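Local structure of tyrosine aminotransferase (Leishmania infantum, 4IX8) at residues 123-128 with 252-257; 188-191 with 197-200; 216-219 with 225-228; 244-249 with 263-268; 367-370 with 374-377. The protein probably catalyses the pyridoxal-phosphate-dependent transfer of the amino group of L-tyrosine to 2-oxoglutarate. All coordinates share one frame; numbering follows the deposited sequence.

Contact 1 (123-128 with 252-257); sequences RRFCQT and YAEMVL
Phe125 reaches across to Ala253 with the far corner of its ring: Phe125 CZ lies 3.9 Å from Ala253 CB and Phe125 CE2 4.2 Å from the same methyl carbon. The methyl approaches the ring obliquely. With CG beside the backbone N (chi1 -65°), the benzyl group is directed toward the 252-257 loop and its CZ reaches Ala253. Arg124 lies against one face of the ring, its CG 4.0 Å above the plane and over the centre, while Trp122 and Phe262 both meet Phe125 edge-to-face. The loop opposite is a type I turn from Tyr252 to Met255, closed by Met255 N to Tyr252 O. It belongs to the large domain of a fold-type I aminotransferase, and Tyr252 OH is hydrogen-bonded to O3 of the pyridoxal-phosphate-modified lysine at position 282. Beyond the methyl contact, Glu254 bends back toward the 123-128 segment and brings OE2 to 4.2 Å from Phe125 CZ, again at a slant. That oxygen is engaged by the hydroxyl of Tyr121. Arg124 NH1 stands 4.5 Å from Glu254 OE2, too far for a salt bridge, though the opposite charges probably attract each other weakly across the gap between the segments.

Contact 2 (188-191 with 197-200); sequences YYLD and ECDL
Glu197 meets Asp191 through its backbone: Glu197 O accepts from Asp191 N at 2.8 Å. The same oxygen of Glu197 lies 3.3 Å from Leu190 CA in a CA-H...O contact. Next comes Cys198, a non-hydrogen-bonded antiparallel partner of Leu190, with their CA atoms 4.7 Å apart. Its thiol, beside the backbone N (chi1 -54°), rises on the Leu190 side of the sheet and sits obliquely by the Tyr188 ring, Cys198 SG 3.7 Å from Tyr188 CE1, in a sulfur-aromatic contact. Leu190 CD2 packs against Cys198 SG as well, at 4.0 Å, while the Tyr188 hydroxyl is hydrogen-bonded to Val215 O. At the end of the hairpin away from its turn, where strands 184-191 and 197-198 part, Asp199 N donates to Tyr189 O at 3.1 Å. Asp199 is also the N-cap of helix 200-204, its OD1 taking the N-H of Ala202, much as Asp191 OD1 bonds to the backbone N-H of Ser193. Backbone amides thus supply the hydrogen bonds across the pair, while the Cys198 sulfur, the Tyr188 ring and a Leu190 methyl pack together on one face.

Contact 3 (216-219 with 225-228); sequences IINP and SNFS
Asn218 and Phe227 form the tight half of this contact. The Asn218 amide lies almost parallel to the Phe227 ring, the planes 13° apart, with Asn218 CG 3.5 Å from Phe227 CD2 and the side chains crossing. Asn218 OD1 accepts a straight bond (169°) from Phe227 N at 3.0 Å, the donor tilted somewhat from the carbonyl plane. An extended first torsion, chi1 -180°, carries the amide over to this N-H. The asparagine opens the Asn-Pro-Ser-Asn-Pro-Cys-Gly sequence characteristic of this aminotransferase family, which follows strand 211-217, and a cis peptide joins it to Pro219. Pro219 CA sits 3.3 Å from Ser225 O as the chain returns toward helix 229-242. The other half is looser and filled by water. One water, over the centre of the Phe227 ring, lies within bonding distance of Ile217 O, Asn218 OD1 and Ser225 OG. A second takes an N-H from Asn218 ND2 at 3.0 Å and has Asn226 OD1 and Phe227 O in reach; each water has more acceptors nearby than protons to give. On this margin Pro219 and Asn226 run side by side with a longer contact, Pro219 CG to Asn226 OD1 3.9 Å, while Asn226 ND2 is bonded to Ile261 O.

Contact 4 (244-249 with 263-268); sequences IPLISD and TSVADF
Leu246 and Ser248 both extend their side chains toward Val265 by placing the gamma atom opposite the backbone N, with chi1 at 176° and -177°. Being two residues apart on strand 246-249, they project from the same side of the sheet. Val265 answers with a forked end: its chi1 of -63° sets CG1 beside its own backbone N, and CG2 then falls between that N and the carbonyl carbon. Val265 CG1 is shared, 3.8 Å from Leu246 CD2 and 3.7 Å from Ser248 OG. Val265 CG2 lies 3.8 Å from Ser248 CB, so the serine methylene is touched by both prongs of the valine while the leucine meets one, the two aliphatic side chains crossing at a slant. No hydrogen bond spans the segments directly. The serine hydroxyl, although packed against methyl groups, is hydrogen-bonded to Glu250 OE2, and this oxygen also accepts from Val265 N. The glutamate carboxylate therefore fixes the valine backbone and the serine hydroxyl together, and its other oxygen bonds to Ser264 OG. Val265 itself sits in a type I turn from Ser264 to Asp267, closed by Asp267 N to Ser264 O at 2.9 Å. Asp267 anchors this turn through salt bridges to Arg131 and Arg229. Ile276 adds to the apolar surroundings of Val265. The contact belongs to the large alpha/beta domain of a fold-type I pyridoxal-phosphate enzyme, whose mainly parallel central sheet is flanked by helices; here the 263-268 loop and Ile235 and Ile236 of helix 229-242 pack on Leu246.

Contact 5 (367-370 with 374-377); sequences EAPQ and FVML
Glu367 and Met376 face each other through two waters, which carry the polar part of the contact. One accepts from Glu367 N and donates to Met376 O, each at 2.8 Å. The other donates to Glu367 O at 2.9 Å and accepts from Met376 N at 2.8 Å. Donor and acceptor of each backbone are thus matched as in a hydrogen-bonded antiparallel pair, but with a water inserted into each link and the CA atoms of Glu367 and Met376 held 7.3 Å apart. This is the point where the neighbouring strands 364-365 and 374-379 of the five-stranded sheet part company: the first has ended, and the 367-370 loop swings away while strand 374-379 runs on beside strand 416-420. Among the direct contacts, one joins two apolar side chains. Val375 has CG2 opposite its backbone N and CG1 between the backbone N and the carbonyl carbon (chi1 72°), which turns CG2 toward the loop. There Val375 CG2 meets Pro369 CD at 3.9 Å, the two side chains crossing rather than lying flush, and comes within 4.0 Å of Glu367 O. Helix 337-355 adds to the same cluster, with Ala351 against Pro369 and Tyr354 against Val375. A third kind of contact sets carbon against carbonyl oxygen: Pro369 CB rests 3.6 Å from Phe374 O, at the start of strand 374-379. The Phe374 side chain starts off away from the loop and packs on Tyr252 and Arg418. The loop continues to Gln370, whose backbone is hydrogen-bonded to Gly224 and Leu257.

Overall arrangement
From the N terminus, contact 1 opens first, after helix 112-122, and closes the longest loop, 123 residues, at 252-257. Contacts 2 and 3 lie in series within it: the hairpin at the outer strand 197-198 of the large sheet, then the turn leaving strand 211-217. Contact 4 crosses contact 1, starting inside its loop and closing beyond it at 263-268, where Gln127 probably hydrogen-bonds Asp267. Strands 211-217 and 246-249 are neighbours, so contacts 3 and 4 share backbone bonds. Contact 5 follows separately in the smaller sheet, yet Gln370 O probably accepts from Leu257 N, tying that sheet's 367-370 loop to contact 1.

Contact 1 (123-128 with 252-257)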
# COMPACT_ATOMS: atom_id res chain seq x y z
N ARG A 123 2.26 -21.84 12.74
CA ARG A 123 2.06 -23.20 13.22
C ARG A 123 2.13 -23.29 14.72
O ARG A 123 1.53 -24.19 15.30
CB ARG A 123 3.10 -24.13 12.60
CG ARG A 123 3.01 -24.12 11.09
CD ARG A 123 3.23 -25.47 10.47
NE ARG A 123 2.83 -25.51 9.07
CZ ARG A 123 3.04 -26.56 8.29
NH1 ARG A 123 3.64 -27.66 8.79
NH2 ARG A 123 2.64 -26.54 7.02
N ARG A 124 2.83 -22.36 15.35
CA ARG A 124 2.98 -22.38 16.80
C ARG A 124 1.67 -22.06 17.49
O ARG A 124 1.52 -22.30 18.68
CB ARG A 124 4.06 -21.39 17.22
CG ARG A 124 3.64 -19.89 17.10
CD ARG A 124 4.83 -18.90 17.13
NE ARG A 124 6.03 -19.46 16.49
CZ ARG A 124 7.26 -18.96 16.57
NH1 ARG A 124 7.51 -17.89 17.30
NH2 ARG A 124 8.26 -19.57 15.95
N PHE A 125 0.73 -21.50 16.75
CA PHE A 125 -0.58 -21.17 17.30
C PHE A 125 -1.56 -22.33 17.17
O PHE A 125 -2.72 -22.22 17.60
CB PHE A 125 -1.14 -19.94 16.60
CG PHE A 125 -0.35 -18.69 16.86
CD1 PHE A 125 -0.06 -18.30 18.16
CD2 PHE A 125 0.09 -17.90 15.80
CE1 PHE A 125 0.68 -17.14 18.41
CE2 PHE A 125 0.85 -16.72 16.05
CZ PHE A 125 1.14 -16.35 17.35
N CYS A 126 -1.08 -23.43 16.59
CA CYS A 126 -1.87 -24.64 16.39
C CYS A 126 -1.37 -25.75 17.29
O CYS A 126 -0.18 -26.03 17.34
CB CYS A 126 -1.83 -25.07 14.93
SG CYS A 126 -2.41 -23.77 13.81
N GLN A 127 -2.27 -26.38 18.03
CA GLN A 127 -1.86 -27.37 19.00
C GLN A 127 -1.69 -28.78 18.44
O GLN A 127 -1.30 -29.67 19.17
CB GLN A 127 -2.86 -27.42 20.14
CG GLN A 127 -3.01 -26.14 20.92
CD GLN A 127 -4.02 -26.27 22.04
OE1 GLN A 127 -3.80 -26.99 23.01
NE2 GLN A 127 -5.17 -25.62 21.88
N THR A 128 -1.91 -28.98 17.15
CA THR A 128 -1.94 -30.33 16.59
C THR A 128 -1.33 -30.43 15.19
O THR A 128 -1.34 -29.45 14.43
CB THR A 128 -3.39 -30.84 16.55
OG1 THR A 128 -3.93 -30.82 17.87
CG2 THR A 128 -3.47 -32.25 16.03
N TYR A 252 -2.61 -8.71 16.77
CA TYR A 252 -2.14 -8.58 18.16
C TYR A 252 -1.90 -9.94 18.82
O TYR A 252 -1.87 -10.04 20.05
CB TYR A 252 -3.13 -7.76 19.01
CG TYR A 252 -3.19 -6.33 18.55
CD1 TYR A 252 -2.13 -5.47 18.79
CD2 TYR A 252 -4.29 -5.84 17.88
CE1 TYR A 252 -2.16 -4.17 18.34
CE2 TYR A 252 -4.32 -4.55 17.43
CZ TYR A 252 -3.26 -3.72 17.68
OH TYR A 252 -3.28 -2.41 17.25
N ALA A 253 -1.72 -10.98 18.00
CA ALA A 253 -1.54 -12.35 18.48
C ALA A 253 -0.47 -12.53 19.57
O ALA A 253 -0.65 -13.34 20.46
CB ALA A 253 -1.20 -13.28 17.30
N GLU A 254 0.64 -11.79 19.48
CA GLU A 254 1.79 -11.92 20.39
C GLU A 254 1.67 -11.02 21.61
O GLU A 254 2.55 -11.01 22.48
CB GLU A 254 3.08 -11.54 19.67
CG GLU A 254 3.50 -12.47 18.53
CD GLU A 254 4.47 -13.55 18.97
OE1 GLU A 254 4.95 -13.50 20.12
OE2 GLU A 254 4.80 -14.40 18.14
N MET A 255 0.61 -10.21 21.62
CA MET A 255 0.46 -9.15 22.62
C MET A 255 -0.71 -9.38 23.57
O MET A 255 -1.52 -8.48 23.81
CB MET A 255 0.34 -7.82 21.92
CG MET A 255 1.70 -7.35 21.51
SD MET A 255 1.57 -6.23 20.10
CE MET A 255 1.37 -4.70 21.02
N VAL A 256 -0.84 -10.63 24.03
CA VAL A 256 -1.74 -10.97 25.12
C VAL A 256 -1.06 -10.71 26.45
O VAL A 256 0.12 -11.06 26.61
CB VAL A 256 -2.17 -12.43 25.05
CG1 VAL A 256 -3.17 -12.77 26.21
CG2 VAL A 256 -2.79 -12.73 23.71
N LEU A 257 -1.81 -10.19 27.42
CA LEU A 257 -1.30 -9.84 28.76
C LEU A 257 -1.62 -10.90 29.83
O LEU A 257 -2.40 -11.82 29.59
CB LEU A 257 -1.89 -8.52 29.22
CG LEU A 257 -1.99 -7.39 28.20
CD1 LEU A 257 -2.48 -6.12 28.86
CD2 LEU A 257 -0.64 -7.16 27.56

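Contact 2 (188-191 with 197-200)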
# COMPACT_ATOMS: atom_id res chain seq x y z
N TYR A 188 -22.28 -5.84 13.73
CA TYR A 188 -22.86 -6.54 14.89
C TYR A 188 -22.14 -5.95 16.14
O TYR A 188 -21.00 -5.49 16.02
CB TYR A 188 -22.72 -8.07 14.77
CG TYR A 188 -21.29 -8.49 14.75
CD1 TYR A 188 -20.60 -8.66 15.93
CD2 TYR A 188 -20.62 -8.66 13.56
CE1 TYR A 188 -19.27 -9.02 15.93
CE2 TYR A 188 -19.28 -9.02 13.55
CZ TYR A 188 -18.63 -9.21 14.75
OH TYR A 188 -17.31 -9.56 14.79
N TYR A 189 -22.76 -5.96 17.31
CA TYR A 189 -22.22 -5.20 18.44
C TYR A 189 -21.50 -6.11 19.42
O TYR A 189 -21.82 -7.29 19.58
CB TYR A 189 -23.35 -4.34 19.10
CG TYR A 189 -23.72 -3.23 18.13
CD1 TYR A 189 -22.92 -2.10 18.00
CD2 TYR A 189 -24.80 -3.35 17.25
CE1 TYR A 189 -23.19 -1.09 17.04
CE2 TYR A 189 -25.09 -2.35 16.28
CZ TYR A 189 -24.28 -1.21 16.19
OH TYR A 189 -24.53 -0.20 15.26
N LEU A 190 -20.43 -5.56 19.98
CA LEU A 190 -19.64 -6.24 21.00
C LEU A 190 -20.21 -5.84 22.37
O LEU A 190 -20.71 -4.72 22.52
CB LEU A 190 -18.16 -5.87 20.88
CG LEU A 190 -17.47 -6.23 19.56
CD1 LEU A 190 -16.06 -5.61 19.46
CD2 LEU A 190 -17.39 -7.74 19.43
N ASP A 191 -20.21 -6.77 23.33
CA ASP A 191 -20.82 -6.52 24.64
C ASP A 191 -19.80 -6.18 25.76
O ASP A 191 -19.08 -7.07 26.22
CB ASP A 191 -21.65 -7.73 25.08
CG ASP A 191 -22.43 -7.47 26.34
OD1 ASP A 191 -22.20 -6.42 26.99
OD2 ASP A 191 -23.30 -8.31 26.69
N GLU A 197 -17.55 -9.50 24.01
CA GLU A 197 -17.89 -10.59 23.12
C GLU A 197 -18.92 -10.21 22.05
O GLU A 197 -19.69 -9.25 22.23
CB GLU A 197 -18.38 -11.79 23.94
CG GLU A 197 -17.22 -12.47 24.67
CD GLU A 197 -17.64 -13.71 25.44
OE1 GLU A 197 -18.86 -13.96 25.48
OE2 GLU A 197 -16.76 -14.42 26.01
N CYS A 198 -18.88 -10.96 20.95
CA CYS A 198 -19.77 -10.80 19.80
C CYS A 198 -21.15 -11.21 20.19
O CYS A 198 -21.36 -12.29 20.74
CB CYS A 198 -19.32 -11.67 18.60
SG CYS A 198 -17.55 -11.51 17.99
N ASP A 199 -22.11 -10.36 19.92
CA ASP A 199 -23.50 -10.74 20.07
C ASP A 199 -23.93 -11.60 18.86
O ASP A 199 -24.47 -11.08 17.90
CB ASP A 199 -24.35 -9.48 20.20
CG ASP A 199 -25.79 -9.78 20.55
OD1 ASP A 199 -26.21 -10.95 20.48
OD2 ASP A 199 -26.50 -8.79 20.83
N LEU A 200 -23.67 -12.90 18.90
CA LEU A 200 -23.99 -13.77 17.77
C LEU A 200 -25.49 -13.95 17.53
O LEU A 200 -25.90 -14.16 16.39
CB LEU A 200 -23.35 -15.14 17.97
CG LEU A 200 -21.82 -15.12 18.15
CD1 LEU A 200 -21.25 -16.52 18.24
CD2 LEU A 200 -21.19 -14.37 16.95

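Contact 3 (216-219 with 225-228)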
# COMPACT_ATOMS: atom_id res chain seq x y z
N ILE A 216 -13.88 -10.73 12.41
CA ILE A 216 -13.57 -10.51 13.80
C ILE A 216 -12.19 -9.91 13.93
O ILE A 216 -11.35 -10.02 13.01
CB ILE A 216 -13.64 -11.78 14.66
CG1 ILE A 216 -12.61 -12.79 14.24
CG2 ILE A 216 -15.07 -12.35 14.66
CD1 ILE A 216 -12.55 -13.99 15.16
N ILE A 217 -11.99 -9.19 15.03
CA ILE A 217 -10.70 -8.67 15.43
C ILE A 217 -10.34 -9.25 16.79
O ILE A 217 -10.98 -8.95 17.77
CB ILE A 217 -10.68 -7.13 15.48
CG1 ILE A 217 -11.19 -6.52 14.16
CG2 ILE A 217 -9.26 -6.68 15.74
CD1 ILE A 217 -11.30 -5.01 14.16
N ASN A 218 -9.31 -10.06 16.83
CA ASN A 218 -8.97 -10.76 18.05
C ASN A 218 -7.48 -11.08 18.14
O ASN A 218 -6.98 -11.86 17.37
CB ASN A 218 -9.75 -12.06 18.13
CG ASN A 218 -9.42 -12.81 19.41
OD1 ASN A 218 -9.62 -12.31 20.50
ND2 ASN A 218 -8.87 -14.00 19.27
N PRO A 219 -6.76 -10.50 19.10
CA PRO A 219 -7.24 -9.57 20.12
C PRO A 219 -7.71 -8.27 19.52
O PRO A 219 -7.26 -7.94 18.41
CB PRO A 219 -6.01 -9.36 21.01
CG PRO A 219 -5.17 -10.59 20.82
CD PRO A 219 -5.39 -10.94 19.35
N SER A 225 -9.70 -6.72 24.28
CA SER A 225 -10.21 -8.03 24.62
C SER A 225 -9.37 -9.13 24.02
O SER A 225 -8.73 -8.95 22.98
CB SER A 225 -11.65 -8.19 24.13
OG SER A 225 -11.71 -7.96 22.72
N ASN A 226 -9.41 -10.27 24.69
CA ASN A 226 -8.82 -11.50 24.21
C ASN A 226 -9.81 -12.61 24.38
O ASN A 226 -10.07 -13.01 25.51
CB ASN A 226 -7.53 -11.83 24.94
CG ASN A 226 -6.92 -13.11 24.46
OD1 ASN A 226 -6.67 -13.29 23.25
ND2 ASN A 226 -6.65 -14.02 25.39
N PHE A 227 -10.36 -13.07 23.27
CA PHE A 227 -11.43 -14.07 23.27
C PHE A 227 -11.06 -15.42 23.86
O PHE A 227 -10.01 -15.98 23.56
CB PHE A 227 -11.90 -14.30 21.83
CG PHE A 227 -12.73 -13.18 21.24
CD1 PHE A 227 -13.37 -12.26 22.05
CD2 PHE A 227 -12.90 -13.07 19.86
CE1 PHE A 227 -14.16 -11.26 21.51
CE2 PHE A 227 -13.70 -12.05 19.31
CZ PHE A 227 -14.32 -11.14 20.12
N SER A 228 -11.97 -15.98 24.64
CA SER A 228 -11.85 -17.35 25.11
C SER A 228 -11.91 -18.32 23.91
O SER A 228 -12.45 -17.99 22.87
CB SER A 228 -12.98 -17.67 26.11
OG SER A 228 -14.24 -17.73 25.40
O HOH W 1 -10.94 -9.62 20.82
O HOH W 2 -7.97 -15.26 21.89

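Contact 4 (244-249 with 263-268)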
# COMPACT_ATOMS: atom_id res chain seq x y z
N ILE A 244 -20.72 -18.63 5.54
CA ILE A 244 -19.90 -17.51 5.12
C ILE A 244 -18.51 -17.70 5.70
O ILE A 244 -18.38 -18.24 6.80
CB ILE A 244 -20.49 -16.19 5.60
CG1 ILE A 244 -20.79 -16.26 7.10
CG2 ILE A 244 -21.76 -15.86 4.82
CD1 ILE A 244 -21.31 -14.95 7.69
N PRO A 245 -17.48 -17.24 4.98
CA PRO A 245 -16.09 -17.32 5.43
C PRO A 245 -15.82 -16.39 6.61
O PRO A 245 -16.52 -15.40 6.77
CB PRO A 245 -15.29 -16.88 4.22
CG PRO A 245 -16.24 -15.98 3.49
CD PRO A 245 -17.58 -16.63 3.65
N LEU A 246 -14.82 -16.74 7.41
CA LEU A 246 -14.44 -15.98 8.57
C LEU A 246 -13.12 -15.28 8.35
O LEU A 246 -12.11 -15.94 8.07
CB LEU A 246 -14.36 -16.91 9.77
CG LEU A 246 -13.89 -16.34 11.11
CD1 LEU A 246 -14.79 -15.22 11.58
CD2 LEU A 246 -13.84 -17.45 12.21
N ILE A 247 -13.12 -13.95 8.49
CA ILE A 247 -11.90 -13.16 8.40
C ILE A 247 -11.52 -12.71 9.81
O ILE A 247 -12.31 -12.08 10.49
CB ILE A 247 -12.08 -11.92 7.50
CG1 ILE A 247 -12.56 -12.34 6.11
CG2 ILE A 247 -10.81 -11.10 7.45
CD1 ILE A 247 -12.94 -11.19 5.23
N SER A 248 -10.30 -13.02 10.24
CA SER A 248 -9.88 -12.78 11.60
C SER A 248 -8.62 -11.98 11.62
O SER A 248 -7.57 -12.45 11.17
CB SER A 248 -9.65 -14.09 12.32
OG SER A 248 -9.30 -13.89 13.66
N ASP A 249 -8.71 -10.76 12.14
CA ASP A 249 -7.56 -9.87 12.28
C ASP A 249 -6.81 -10.20 13.57
O ASP A 249 -7.23 -9.82 14.65
CB ASP A 249 -8.01 -8.43 12.27
CG ASP A 249 -6.86 -7.46 12.13
OD1 ASP A 249 -5.74 -7.79 12.61
OD2 ASP A 249 -7.09 -6.35 11.58
N THR A 263 -6.13 -17.61 21.26
CA THR A 263 -6.76 -18.64 20.44
C THR A 263 -6.92 -18.14 19.01
O THR A 263 -7.82 -17.34 18.72
CB THR A 263 -8.16 -19.04 20.99
OG1 THR A 263 -8.07 -19.47 22.36
CG2 THR A 263 -8.74 -20.18 20.20
N SER A 264 -6.10 -18.67 18.09
CA SER A 264 -6.20 -18.31 16.68
C SER A 264 -7.31 -19.12 16.00
O SER A 264 -7.55 -20.25 16.38
CB SER A 264 -4.85 -18.57 15.98
OG SER A 264 -4.93 -18.35 14.56
N VAL A 265 -7.99 -18.55 15.01
CA VAL A 265 -9.03 -19.30 14.32
C VAL A 265 -8.40 -20.46 13.58
O VAL A 265 -9.09 -21.38 13.13
CB VAL A 265 -9.87 -18.41 13.34
CG1 VAL A 265 -10.59 -17.34 14.11
CG2 VAL A 265 -9.01 -17.80 12.26
N ALA A 266 -7.08 -20.44 13.48
CA ALA A 266 -6.33 -21.55 12.91
C ALA A 266 -6.36 -22.82 13.77
O ALA A 266 -6.18 -23.93 13.23
CB ALA A 266 -4.90 -21.15 12.72
N ASP A 267 -6.55 -22.67 15.08
CA ASP A 267 -6.37 -23.79 16.03
C ASP A 267 -7.63 -24.61 16.23
O ASP A 267 -8.01 -24.92 17.36
CB ASP A 267 -5.91 -23.24 17.39
CG ASP A 267 -5.40 -24.32 18.32
OD1 ASP A 267 -4.91 -25.35 17.82
OD2 ASP A 267 -5.52 -24.13 19.56
N PHE A 268 -8.26 -25.00 15.13
CA PHE A 268 -9.53 -25.73 15.18
C PHE A 268 -9.61 -26.73 14.07
O PHE A 268 -9.00 -26.57 13.02
CB PHE A 268 -10.71 -24.77 15.07
CG PHE A 268 -10.94 -23.94 16.29
CD1 PHE A 268 -11.78 -24.39 17.31
CD2 PHE A 268 -10.32 -22.70 16.43
CE1 PHE A 268 -11.99 -23.63 18.45
CE2 PHE A 268 -10.53 -21.93 17.57
CZ PHE A 268 -11.36 -22.39 18.58

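Contact 5 (367-370 with 374-377)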
# COMPACT_ATOMS: atom_id res chain seq x y z
N GLU A 367 -13.58 -2.42 31.06
CA GLU A 367 -13.04 -3.76 31.09
C GLU A 367 -11.53 -3.63 30.89
O GLU A 367 -11.05 -3.11 29.88
CB GLU A 367 -13.69 -4.60 29.99
CG GLU A 367 -15.21 -4.48 30.02
CD GLU A 367 -15.76 -4.77 31.43
OE1 GLU A 367 -15.42 -5.85 31.98
OE2 GLU A 367 -16.49 -3.91 32.01
N ALA A 368 -10.78 -4.08 31.89
CA ALA A 368 -9.34 -3.96 31.83
C ALA A 368 -8.87 -4.73 30.58
O ALA A 368 -9.46 -5.74 30.19
CB ALA A 368 -8.70 -4.51 33.11
N PRO A 369 -7.86 -4.22 29.89
CA PRO A 369 -7.40 -4.89 28.67
C PRO A 369 -6.70 -6.22 28.95
O PRO A 369 -5.87 -6.30 29.85
CB PRO A 369 -6.43 -3.85 28.06
CG PRO A 369 -6.01 -3.00 29.16
CD PRO A 369 -7.16 -2.95 30.12
N GLN A 370 -7.00 -7.26 28.18
CA GLN A 370 -6.29 -8.52 28.30
C GLN A 370 -5.25 -8.66 27.21
O GLN A 370 -4.50 -9.65 27.18
CB GLN A 370 -7.27 -9.68 28.23
CG GLN A 370 -8.22 -9.65 29.38
CD GLN A 370 -7.47 -9.66 30.68
OE1 GLN A 370 -6.46 -10.36 30.84
NE2 GLN A 370 -7.95 -8.84 31.63
N PHE A 374 -4.83 -0.96 23.83
CA PHE A 374 -5.88 0.04 24.00
C PHE A 374 -6.85 -0.31 25.10
O PHE A 374 -7.01 -1.47 25.46
CB PHE A 374 -6.66 0.20 22.70
CG PHE A 374 -5.80 0.41 21.48
CD1 PHE A 374 -5.29 1.66 21.18
CD2 PHE A 374 -5.48 -0.64 20.65
CE1 PHE A 374 -4.51 1.85 20.08
CE2 PHE A 374 -4.70 -0.45 19.54
CZ PHE A 374 -4.23 0.79 19.25
N VAL A 375 -7.53 0.70 25.60
CA VAL A 375 -8.60 0.48 26.53
C VAL A 375 -9.80 1.30 26.08
O VAL A 375 -9.63 2.33 25.42
CB VAL A 375 -8.14 0.82 27.97
CG1 VAL A 375 -8.00 2.32 28.17
CG2 VAL A 375 -9.08 0.22 28.96
N MET A 376 -11.00 0.79 26.35
CA MET A 376 -12.22 1.51 26.07
C MET A 376 -12.89 1.93 27.38
O MET A 376 -13.29 1.09 28.19
CB MET A 376 -13.17 0.66 25.24
CG MET A 376 -12.83 0.60 23.77
SD MET A 376 -13.11 2.16 22.90
CE MET A 376 -14.79 1.92 22.31
N LEU A 377 -13.05 3.24 27.54
CA LEU A 377 -13.61 3.84 28.74
C LEU A 377 -15.07 4.08 28.48
O LEU A 377 -15.41 4.75 27.51
CB LEU A 377 -12.93 5.15 29.06
CG LEU A 377 -11.41 5.01 29.10
CD1 LEU A 377 -10.82 6.38 29.33
CD2 LEU A 377 -10.97 4.00 30.23
O HOH W 3 -14.21 -1.51 28.49
O HOH W 4 -11.36 -1.78 27.31